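Local coordinates for protein homoserine O-acetyltransferase (PDB 3I1I) that probably transfers an acetyl group from acetyl-CoA to the hydroxyl of homoserine, using an alpha/beta-hydrolase fold, at residues 92-97 / 122-127; 127-132 / 284-289; 174-179 / 367-372. One frame throughout, in Å; residues are numbered along the deposited sequence.

The three contacts illustrate how an alpha/beta-hydrolase fold joins its loops, helices and central sheet over increasing sequence separations. From the N terminus, interaction 1 closes first, bringing 122-127 back onto 92-97 within the long excursion between strand 87-91 and helix 129-142. Interaction 2 opens on Phe127, the residue on which interaction 1 ends, and joins the beginning of helix 129-142 to helix 277-289, so the two contacts follow in series and touch. Interaction 3 ties strand 174-178 to the C-terminal 367-372. Its first segment lies within the span closed by interaction 2 and its second beyond it, so these two cross, with centres about 23 Å apart.

Interaction 1. Residues 92-97 / 122-127; sequences DNLCNV and MDFPVF
The type II beta turn Asn93-Asn96, in the excursion that follows strand 87-91, sets its two central residues, Leu94 and Cys95, against Phe124 and Phe127 of the returning chain. Leu94 works on Phe127 in two ways. Its CB lies over one face of the ring, 4.1 Å from the centroid in a CH-pi contact, while CD1 reaches past the ring to Phe127 CB at 3.7 Å, so the two side chains overlap while running in opposing directions. The other methyl, Leu94 CD2, comes only to the edge of Phe124, 4.4 Å from CZ. Cys95 serves both rings at once: SG is 3.5 Å from Phe124 CE2 and 3.6 Å from Phe127 CE2, approaching each ring obliquely in a sulfur-aromatic contact. A first torsion of -163° swings the Phe124 ring away from its own backbone N and toward the sulfur. No hydrogen bond spans the two segments, and the buried contact rests on aromatic, sulfur and aliphatic surfaces. Thr106 OG1 hydrogen-bonds both Asn93 O and Asn96 N of the turn. Tyr282 of helix 277-289 bonds Phe124 O and touches Cys95, while Asp131 and Met135 of helix 129-142 pack on Leu94.

Interaction 2. Residues 127-132 / 284-289; sequences FTFLDV and AKAVLL
The chain entering helix 129-142 passes close to helix 277-289, with the CA atoms of Thr128 and Ala286 only 4.8 Å apart. The approach is made over a small side chain, that of Ala286: its CB nests in the angle between two aromatic rings, facing one face of each. Over Phe127 the methyl sits 3.9 Å from the ring centroid, on the face opposite to the one that Leu94 covers. The same carbon lies over a face of Phe129, 4.0 Å from that centroid, so a single methyl makes CH-pi contacts with both phenylalanines. Phe129 also runs side by side with Val287, whose CG2 meets the ring at its edge, 3.9 Å from CE2. No direct hydrogen bond links the segments, but a water does: it accepts from Phe129 N at 2.9 Å and donates to Ala286 O at 2.8 Å. This bridge gives a partner to an amide in the first turn of helix 129-142. The start of that helix is held by a capping box. Thr128 OG1 accepts from Asp131 N at 3.2 Å and, weakly, from Leu130 N, while Asp131 OD2 accepts in return from Thr128 N at 3.0 Å, in a nearly straight bond (166°). Around this junction, Phe129 continues onto Ala156, Met159 and Ile160 of helix 156-167, next to the probable nucleophile elbow. Helix 186-202 packs on Ala284 and Leu288, and Lys285 NZ reaches carbonyls of Lys253 and Val254 of a second subunit.

Interaction 3. Residues 174-179 / 367-372; sequences RMIGVI and EFLNRK
Phe368, on the last helix of the chain, turns its ring toward strand 174-178, meeting it obliquely. Its first torsion (chi1 -167°) brings the ring alongside Ile176, the two side chains overlapping head to tail with Phe368 CD2 3.7 Å from Ile176 CG1. Arg174 CB also comes in obliquely, 4.0 Å from Phe368 CE2. The carbonyl of the same residue takes part too, since Phe368 O lies 3.5 Å from Arg174 CD. Leu369 follows with two contributions: CD2 meets Ile176 CD1 at 4.3 Å, and its carbonyl oxygen stands over one face of the Arg174 guanidinium. Arg371 supplies the polar centre of the contact. Arg371 O is gripped side-on by Arg174, accepting from NE at 3.1 Å and NH2 at 2.9 Å, and lies nearly in the guanidinium plane. NE comes nearly along the C=O axis (165°), whereas NH2 is tilted from the carbonyl plane. An extended chain from CG to NE carries the guanidinium to this oxygen, and two bonds to one acceptor limit its rotation. A third arm, Arg174 NH1, donates to His149 O, and His149 NE2 hydrogen-bonds Leu369 O, so the backbone at Leu369 is tied to His149, the residue just before strand 150-154. That strand and strand 309-313 flank 174-178 in the central sheet; Leu369 packs on Ala150 of the first, Phe368 on Asn309 and Leu311 of the second.

Interaction 1. Residues 92-97 / 122-127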
loop_
_atom_site.group_PDB
_atom_site.type_symbol
_atom_site.label_atom_id
_atom_site.label_comp_id
_atom_site.label_asym_id
_atom_site.label_seq_id
_atom_site.Cartn_x
_atom_site.Cartn_y
_atom_site.Cartn_z
ATOM N N ASP A 92 -9.167 -5.454 26.636
ATOM C CA ASP A 92 -8.462 -5.801 25.416
ATOM C C ASP A 92 -9.456 -6.258 24.318
ATOM O O ASP A 92 -10.295 -7.098 24.560
ATOM C CB ASP A 92 -7.498 -6.978 25.632
ATOM C CG ASP A 92 -6.369 -6.689 26.609
ATOM O OD1 ASP A 92 -5.811 -5.570 26.625
ATOM O OD2 ASP A 92 -6.013 -7.654 27.327
ATOM N N ASN A 93 -9.297 -5.755 23.101
ATOM C CA ASN A 93 -10.123 -6.153 21.981
ATOM C C ASN A 93 -9.773 -7.555 21.481
ATOM O O ASN A 93 -8.615 -8.010 21.600
ATOM C CB ASN A 93 -9.955 -5.144 20.853
ATOM C CG ASN A 93 -10.425 -3.783 21.221
ATOM O OD1 ASN A 93 -11.196 -3.611 22.165
ATOM N ND2 ASN A 93 -9.987 -2.779 20.462
ATOM N N LEU A 94 -10.767 -8.252 20.935
ATOM C CA LEU A 94 -10.498 -9.476 20.143
ATOM C C LEU A 94 -9.374 -9.263 19.061
ATOM O O LEU A 94 -9.221 -8.157 18.518
ATOM C CB LEU A 94 -11.770 -9.919 19.402
ATOM C CG LEU A 94 -12.908 -10.686 20.085
ATOM C CD1 LEU A 94 -14.109 -10.703 19.118
ATOM C CD2 LEU A 94 -12.442 -12.117 20.450
ATOM N N CYS A 95 -8.627 -10.322 18.772
ATOM C CA CYS A 95 -7.508 -10.275 17.846
ATOM C C CYS A 95 -6.516 -9.132 18.119
ATOM O O CYS A 95 -5.951 -8.551 17.171
ATOM C CB CYS A 95 -8.017 -10.153 16.424
ATOM S SG CYS A 95 -9.129 -11.483 15.978
ATOM N N ASN A 96 -6.287 -8.830 19.404
ATOM C CA ASN A 96 -5.383 -7.761 19.757
ATOM C C ASN A 96 -4.076 -8.015 19.029
ATOM O O ASN A 96 -3.591 -9.148 19.022
ATOM C CB ASN A 96 -5.157 -7.695 21.265
ATOM C CG ASN A 96 -4.396 -6.454 21.672
ATOM O OD1 ASN A 96 -3.176 -6.393 21.529
ATOM N ND2 ASN A 96 -5.109 -5.457 22.203
ATOM N N VAL A 97 -3.519 -6.987 18.405
ATOM C CA VAL A 97 -2.344 -7.190 17.554
ATOM C C VAL A 97 -1.071 -7.419 18.358
ATOM O O VAL A 97 -0.166 -8.136 17.908
ATOM C CB VAL A 97 -2.135 -6.033 16.536
ATOM C CG1 VAL A 97 -3.401 -5.827 15.745
ATOM C CG2 VAL A 97 -1.690 -4.746 17.239
HETATM N N MSE A 122 -6.116 -18.757 10.051
HETATM C CA MSE A 122 -7.204 -18.229 9.211
HETATM C C MSE A 122 -8.544 -18.939 9.395
HETATM O O MSE A 122 -9.567 -18.506 8.820
HETATM C CB MSE A 122 -6.811 -18.207 7.732
HETATM C CG MSE A 122 -5.593 -17.347 7.438
HETATM SE SE MSE A 122 -5.664 -15.530 8.223
HETATM C CE MSE A 122 -7.308 -14.923 7.372
ATOM N N ASP A 123 -8.579 -19.986 10.219
ATOM C CA ASP A 123 -9.861 -20.511 10.668
ATOM C C ASP A 123 -10.505 -19.631 11.756
ATOM O O ASP A 123 -11.648 -19.876 12.147
ATOM C CB ASP A 123 -9.736 -21.964 11.146
ATOM C CG ASP A 123 -11.098 -22.584 11.512
ATOM O OD1 ASP A 123 -12.026 -22.513 10.682
ATOM O OD2 ASP A 123 -11.249 -23.095 12.649
ATOM N N PHE A 124 -9.813 -18.598 12.246
ATOM C CA PHE A 124 -10.470 -17.715 13.212
ATOM C C PHE A 124 -11.660 -16.995 12.583
ATOM O O PHE A 124 -11.616 -16.619 11.422
ATOM C CB PHE A 124 -9.508 -16.704 13.827
ATOM C CG PHE A 124 -10.038 -16.083 15.083
ATOM C CD1 PHE A 124 -9.941 -16.762 16.289
ATOM C CD2 PHE A 124 -10.682 -14.862 15.049
ATOM C CE1 PHE A 124 -10.447 -16.227 17.454
ATOM C CE2 PHE A 124 -11.193 -14.307 16.208
ATOM C CZ PHE A 124 -11.089 -14.993 17.418
ATOM N N PRO A 125 -12.747 -16.814 13.342
ATOM C CA PRO A 125 -13.888 -16.168 12.708
ATOM C C PRO A 125 -13.694 -14.677 12.537
ATOM O O PRO A 125 -13.007 -14.047 13.323
ATOM C CB PRO A 125 -15.035 -16.406 13.690
ATOM C CG PRO A 125 -14.381 -16.622 14.999
ATOM C CD PRO A 125 -13.058 -17.278 14.704
ATOM N N VAL A 126 -14.328 -14.132 11.515
ATOM C CA VAL A 126 -14.397 -12.714 11.333
ATOM C C VAL A 126 -15.142 -12.110 12.503
ATOM O O VAL A 126 -16.248 -12.621 12.890
ATOM C CB VAL A 126 -15.120 -12.374 10.033
ATOM C CG1 VAL A 126 -15.357 -10.868 9.944
ATOM C CG2 VAL A 126 -14.305 -12.937 8.821
ATOM N N PHE A 127 -14.547 -11.050 13.064
ATOM C CA PHE A 127 -15.186 -10.272 14.098
ATOM C C PHE A 127 -15.410 -8.825 13.681
ATOM O O PHE A 127 -14.676 -8.289 12.850
ATOM C CB PHE A 127 -14.364 -10.327 15.402
ATOM C CG PHE A 127 -13.247 -9.302 15.489
ATOM C CD1 PHE A 127 -13.437 -8.126 16.177
ATOM C CD2 PHE A 127 -12.008 -9.543 14.900
ATOM C CE1 PHE A 127 -12.430 -7.193 16.288
ATOM C CE2 PHE A 127 -10.982 -8.618 14.982
ATOM C CZ PHE A 127 -11.187 -7.431 15.674
#

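Interaction 2. Residues 127-132 / 284-289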
loop_
_atom_site.group_PDB
_atom_site.type_symbol
_atom_site.label_atom_id
_atom_site.label_comp_id
_atom_site.label_asym_id
_atom_site.label_seq_id
_atom_site.Cartn_x
_atom_site.Cartn_y
_atom_site.Cartn_z
ATOM N N PHE A 127 -14.547 -11.050 13.064
ATOM C CA PHE A 127 -15.186 -10.272 14.098
ATOM C C PHE A 127 -15.410 -8.825 13.681
ATOM O O PHE A 127 -14.676 -8.289 12.850
ATOM C CB PHE A 127 -14.364 -10.327 15.402
ATOM C CG PHE A 127 -13.247 -9.302 15.489
ATOM C CD1 PHE A 127 -13.437 -8.126 16.177
ATOM C CD2 PHE A 127 -12.008 -9.543 14.900
ATOM C CE1 PHE A 127 -12.430 -7.193 16.288
ATOM C CE2 PHE A 127 -10.982 -8.618 14.982
ATOM C CZ PHE A 127 -11.187 -7.431 15.674
ATOM N N THR A 128 -16.407 -8.209 14.322
ATOM C CA THR A 128 -16.695 -6.805 14.197
ATOM C C THR A 128 -16.573 -6.132 15.558
ATOM O O THR A 128 -16.421 -6.785 16.592
ATOM C CB THR A 128 -18.127 -6.593 13.732
ATOM O OG1 THR A 128 -19.043 -6.975 14.782
ATOM C CG2 THR A 128 -18.376 -7.399 12.473
ATOM N N PHE A 129 -16.655 -4.817 15.563
ATOM C CA PHE A 129 -16.601 -4.082 16.809
ATOM C C PHE A 129 -17.872 -4.204 17.583
ATOM O O PHE A 129 -17.906 -3.890 18.756
ATOM C CB PHE A 129 -16.169 -2.625 16.578
ATOM C CG PHE A 129 -14.723 -2.523 16.115
ATOM C CD1 PHE A 129 -13.687 -3.015 16.922
ATOM C CD2 PHE A 129 -14.403 -2.013 14.869
ATOM C CE1 PHE A 129 -12.365 -2.989 16.497
ATOM C CE2 PHE A 129 -13.076 -1.987 14.442
ATOM C CZ PHE A 129 -12.056 -2.491 15.260
ATOM N N LEU A 130 -18.922 -4.718 16.950
ATOM C CA LEU A 130 -20.114 -5.090 17.697
ATOM C C LEU A 130 -19.839 -6.349 18.547
ATOM O O LEU A 130 -20.280 -6.417 19.714
ATOM C CB LEU A 130 -21.302 -5.253 16.792
ATOM C CG LEU A 130 -22.596 -5.753 17.432
ATOM C CD1 LEU A 130 -22.945 -4.971 18.690
ATOM C CD2 LEU A 130 -23.727 -5.698 16.348
ATOM N N ASP A 131 -19.074 -7.300 18.007
ATOM C CA ASP A 131 -18.664 -8.475 18.807
ATOM C C ASP A 131 -17.928 -8.057 20.066
ATOM O O ASP A 131 -18.208 -8.588 21.139
ATOM C CB ASP A 131 -17.802 -9.423 18.013
ATOM C CG ASP A 131 -18.594 -10.173 16.959
ATOM O OD1 ASP A 131 -19.607 -10.779 17.346
ATOM O OD2 ASP A 131 -18.223 -10.156 15.757
ATOM N N VAL A 132 -17.055 -7.049 19.953
ATOM C CA VAL A 132 -16.323 -6.562 21.100
ATOM C C VAL A 132 -17.272 -5.913 22.155
ATOM O O VAL A 132 -17.137 -6.157 23.363
ATOM C CB VAL A 132 -15.155 -5.625 20.697
ATOM C CG1 VAL A 132 -14.556 -4.943 21.927
ATOM C CG2 VAL A 132 -14.064 -6.417 19.872
ATOM N N ALA A 284 -7.792 -5.196 10.867
ATOM C CA ALA A 284 -8.029 -4.383 9.646
ATOM C C ALA A 284 -9.388 -4.738 9.018
ATOM O O ALA A 284 -10.155 -3.850 8.611
ATOM C CB ALA A 284 -6.880 -4.503 8.624
ATOM N N LYS A 285 -9.707 -6.027 8.996
ATOM C CA LYS A 285 -11.016 -6.472 8.500
ATOM C C LYS A 285 -12.192 -5.884 9.321
ATOM O O LYS A 285 -13.191 -5.413 8.767
ATOM C CB LYS A 285 -11.084 -7.994 8.497
ATOM C CG LYS A 285 -12.391 -8.564 7.916
ATOM C CD LYS A 285 -12.465 -8.519 6.377
ATOM C CE LYS A 285 -13.798 -9.130 5.937
ATOM N NZ LYS A 285 -13.901 -9.678 4.541
ATOM N N ALA A 286 -12.046 -5.881 10.642
ATOM C CA ALA A 286 -13.041 -5.276 11.514
ATOM C C ALA A 286 -13.221 -3.803 11.166
ATOM O O ALA A 286 -14.353 -3.276 11.166
ATOM C CB ALA A 286 -12.643 -5.445 13.022
ATOM N N VAL A 287 -12.102 -3.119 10.919
ATOM C CA VAL A 287 -12.185 -1.689 10.672
ATOM C C VAL A 287 -12.917 -1.480 9.353
ATOM O O VAL A 287 -13.797 -0.619 9.241
ATOM C CB VAL A 287 -10.795 -1.007 10.609
ATOM C CG1 VAL A 287 -10.915 0.377 9.892
ATOM C CG2 VAL A 287 -10.141 -0.915 12.033
ATOM N N LEU A 288 -12.548 -2.248 8.349
ATOM C CA LEU A 288 -13.147 -2.102 7.023
ATOM C C LEU A 288 -14.655 -2.461 7.004
ATOM O O LEU A 288 -15.427 -1.870 6.250
ATOM C CB LEU A 288 -12.345 -2.941 6.047
ATOM C CG LEU A 288 -12.756 -3.503 4.712
ATOM C CD1 LEU A 288 -11.502 -4.267 4.276
ATOM C CD2 LEU A 288 -13.950 -4.437 4.810
ATOM N N LEU A 289 -15.046 -3.408 7.855
ATOM C CA LEU A 289 -16.448 -3.760 8.025
ATOM C C LEU A 289 -17.240 -2.780 8.890
ATOM O O LEU A 289 -18.465 -2.912 8.933
ATOM C CB LEU A 289 -16.574 -5.144 8.670
ATOM C CG LEU A 289 -16.201 -6.334 7.792
ATOM C CD1 LEU A 289 -16.189 -7.594 8.635
ATOM C CD2 LEU A 289 -17.127 -6.430 6.563
HETATM O O HOH W 1 -16.513 -3.829 12.864
#

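Interaction 3. Residues 174-179 / 367-372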
loop_
_atom_site.group_PDB
_atom_site.type_symbol
_atom_site.label_atom_id
_atom_site.label_comp_id
_atom_site.label_asym_id
_atom_site.label_seq_id
_atom_site.Cartn_x
_atom_site.Cartn_y
_atom_site.Cartn_z
ATOM N N ARG A 174 -24.164 8.351 28.147
ATOM C CA ARG A 174 -23.345 9.276 27.402
ATOM C C ARG A 174 -22.400 8.514 26.536
ATOM O O ARG A 174 -21.805 7.544 26.973
ATOM C CB ARG A 174 -22.532 10.122 28.344
ATOM C CG ARG A 174 -23.346 10.977 29.263
ATOM C CD ARG A 174 -22.465 11.742 30.264
ATOM N NE ARG A 174 -23.276 12.354 31.296
ATOM C CZ ARG A 174 -23.894 11.682 32.272
ATOM N NH1 ARG A 174 -23.784 10.357 32.399
ATOM N NH2 ARG A 174 -24.643 12.348 33.144
HETATM N N MSE A 175 -22.220 8.968 25.306
HETATM C CA MSE A 175 -21.207 8.367 24.434
HETATM C C MSE A 175 -20.284 9.456 23.890
HETATM O O MSE A 175 -20.752 10.476 23.433
HETATM C CB MSE A 175 -21.873 7.610 23.313
HETATM C CG MSE A 175 -20.899 6.793 22.486
HETATM SE SE MSE A 175 -20.288 7.797 20.928
HETATM C CE MSE A 175 -21.940 7.655 19.913
ATOM N N ILE A 176 -18.976 9.258 23.973
ATOM C CA ILE A 176 -18.029 10.239 23.439
ATOM C C ILE A 176 -17.180 9.492 22.430
ATOM O O ILE A 176 -16.495 8.535 22.768
ATOM C CB ILE A 176 -17.096 10.829 24.511
ATOM C CG1 ILE A 176 -17.898 11.470 25.657
ATOM C CG2 ILE A 176 -16.143 11.851 23.874
ATOM C CD1 ILE A 176 -17.038 12.191 26.722
ATOM N N GLY A 177 -17.241 9.929 21.190
ATOM C CA GLY A 177 -16.552 9.270 20.122
ATOM C C GLY A 177 -15.481 10.213 19.594
ATOM O O GLY A 177 -15.797 11.246 18.944
ATOM N N VAL A 178 -14.227 9.867 19.872
ATOM C CA VAL A 178 -13.084 10.692 19.479
ATOM C C VAL A 178 -12.420 10.176 18.194
ATOM O O VAL A 178 -12.215 8.964 18.020
ATOM C CB VAL A 178 -12.051 10.755 20.625
ATOM C CG1 VAL A 178 -10.917 11.774 20.272
ATOM C CG2 VAL A 178 -12.739 11.132 21.928
ATOM N N ILE A 179 -12.110 11.091 17.281
ATOM C CA ILE A 179 -11.478 10.753 15.957
ATOM C C ILE A 179 -12.011 9.463 15.338
ATOM O O ILE A 179 -11.267 8.559 15.041
ATOM C CB ILE A 179 -9.922 10.761 16.031
ATOM C CG1 ILE A 179 -9.386 9.809 17.136
ATOM C CG2 ILE A 179 -9.436 12.185 16.300
ATOM C CD1 ILE A 179 -7.966 9.355 16.904
ATOM N N GLU A 367 -16.791 18.688 31.007
ATOM C CA GLU A 367 -18.115 19.334 30.982
ATOM C C GLU A 367 -19.200 18.337 30.564
ATOM O O GLU A 367 -20.286 18.301 31.128
ATOM C CB GLU A 367 -18.070 20.547 30.028
ATOM C CG GLU A 367 -19.400 21.218 29.607
ATOM C CD GLU A 367 -19.175 22.356 28.547
ATOM O OE1 GLU A 367 -19.916 22.444 27.542
ATOM O OE2 GLU A 367 -18.222 23.155 28.711
ATOM N N PHE A 368 -18.902 17.518 29.567
ATOM C CA PHE A 368 -19.869 16.580 29.038
ATOM C C PHE A 368 -20.183 15.448 30.021
ATOM O O PHE A 368 -21.341 15.052 30.177
ATOM C CB PHE A 368 -19.357 16.011 27.724
ATOM C CG PHE A 368 -20.383 15.297 26.951
ATOM C CD1 PHE A 368 -21.345 15.994 26.266
ATOM C CD2 PHE A 368 -20.396 13.925 26.893
ATOM C CE1 PHE A 368 -22.325 15.327 25.520
ATOM C CE2 PHE A 368 -21.377 13.263 26.154
ATOM C CZ PHE A 368 -22.330 13.967 25.474
ATOM N N LEU A 369 -19.166 14.971 30.720
ATOM C CA LEU A 369 -19.361 13.962 31.756
ATOM C C LEU A 369 -20.227 14.486 32.908
ATOM O O LEU A 369 -20.844 13.707 33.623
ATOM C CB LEU A 369 -18.019 13.472 32.282
ATOM C CG LEU A 369 -17.209 12.656 31.280
ATOM C CD1 LEU A 369 -15.834 12.309 31.881
ATOM C CD2 LEU A 369 -17.994 11.378 30.813
ATOM N N ASN A 370 -20.290 15.804 33.056
ATOM C CA ASN A 370 -21.110 16.441 34.071
ATOM C C ASN A 370 -22.450 16.975 33.607
ATOM O O ASN A 370 -23.213 17.427 34.404
ATOM C CB ASN A 370 -20.311 17.572 34.707
ATOM C CG ASN A 370 -19.244 17.040 35.599
ATOM O OD1 ASN A 370 -19.558 16.386 36.593
ATOM N ND2 ASN A 370 -17.976 17.252 35.240
ATOM N N ARG A 371 -22.752 16.931 32.326
ATOM C CA ARG A 371 -24.062 17.355 31.877
ATOM C C ARG A 371 -25.081 16.218 32.104
ATOM O O ARG A 371 -24.752 15.032 31.968
ATOM C CB ARG A 371 -23.981 17.746 30.414
ATOM C CG ARG A 371 -25.282 18.122 29.771
ATOM C CD ARG A 371 -25.079 18.184 28.287
ATOM N NE ARG A 371 -24.095 19.215 27.939
ATOM C CZ ARG A 371 -24.379 20.517 27.844
ATOM N NH1 ARG A 371 -25.628 20.948 28.046
ATOM N NH2 ARG A 371 -23.417 21.392 27.526
ATOM N N LYS A 372 -26.311 16.596 32.446
ATOM C CA LYS A 372 -27.354 15.618 32.738
ATOM C C LYS A 372 -27.907 14.954 31.466
ATOM O O LYS A 372 -27.918 15.539 30.386
ATOM C CB LYS A 372 -28.493 16.266 33.536
ATOM C CG LYS A 372 -29.442 17.115 32.700
ATOM C CD LYS A 372 -30.501 17.808 33.578
ATOM C CE LYS A 372 -31.735 18.179 32.761
ATOM N NZ LYS A 372 -32.576 16.963 32.447
#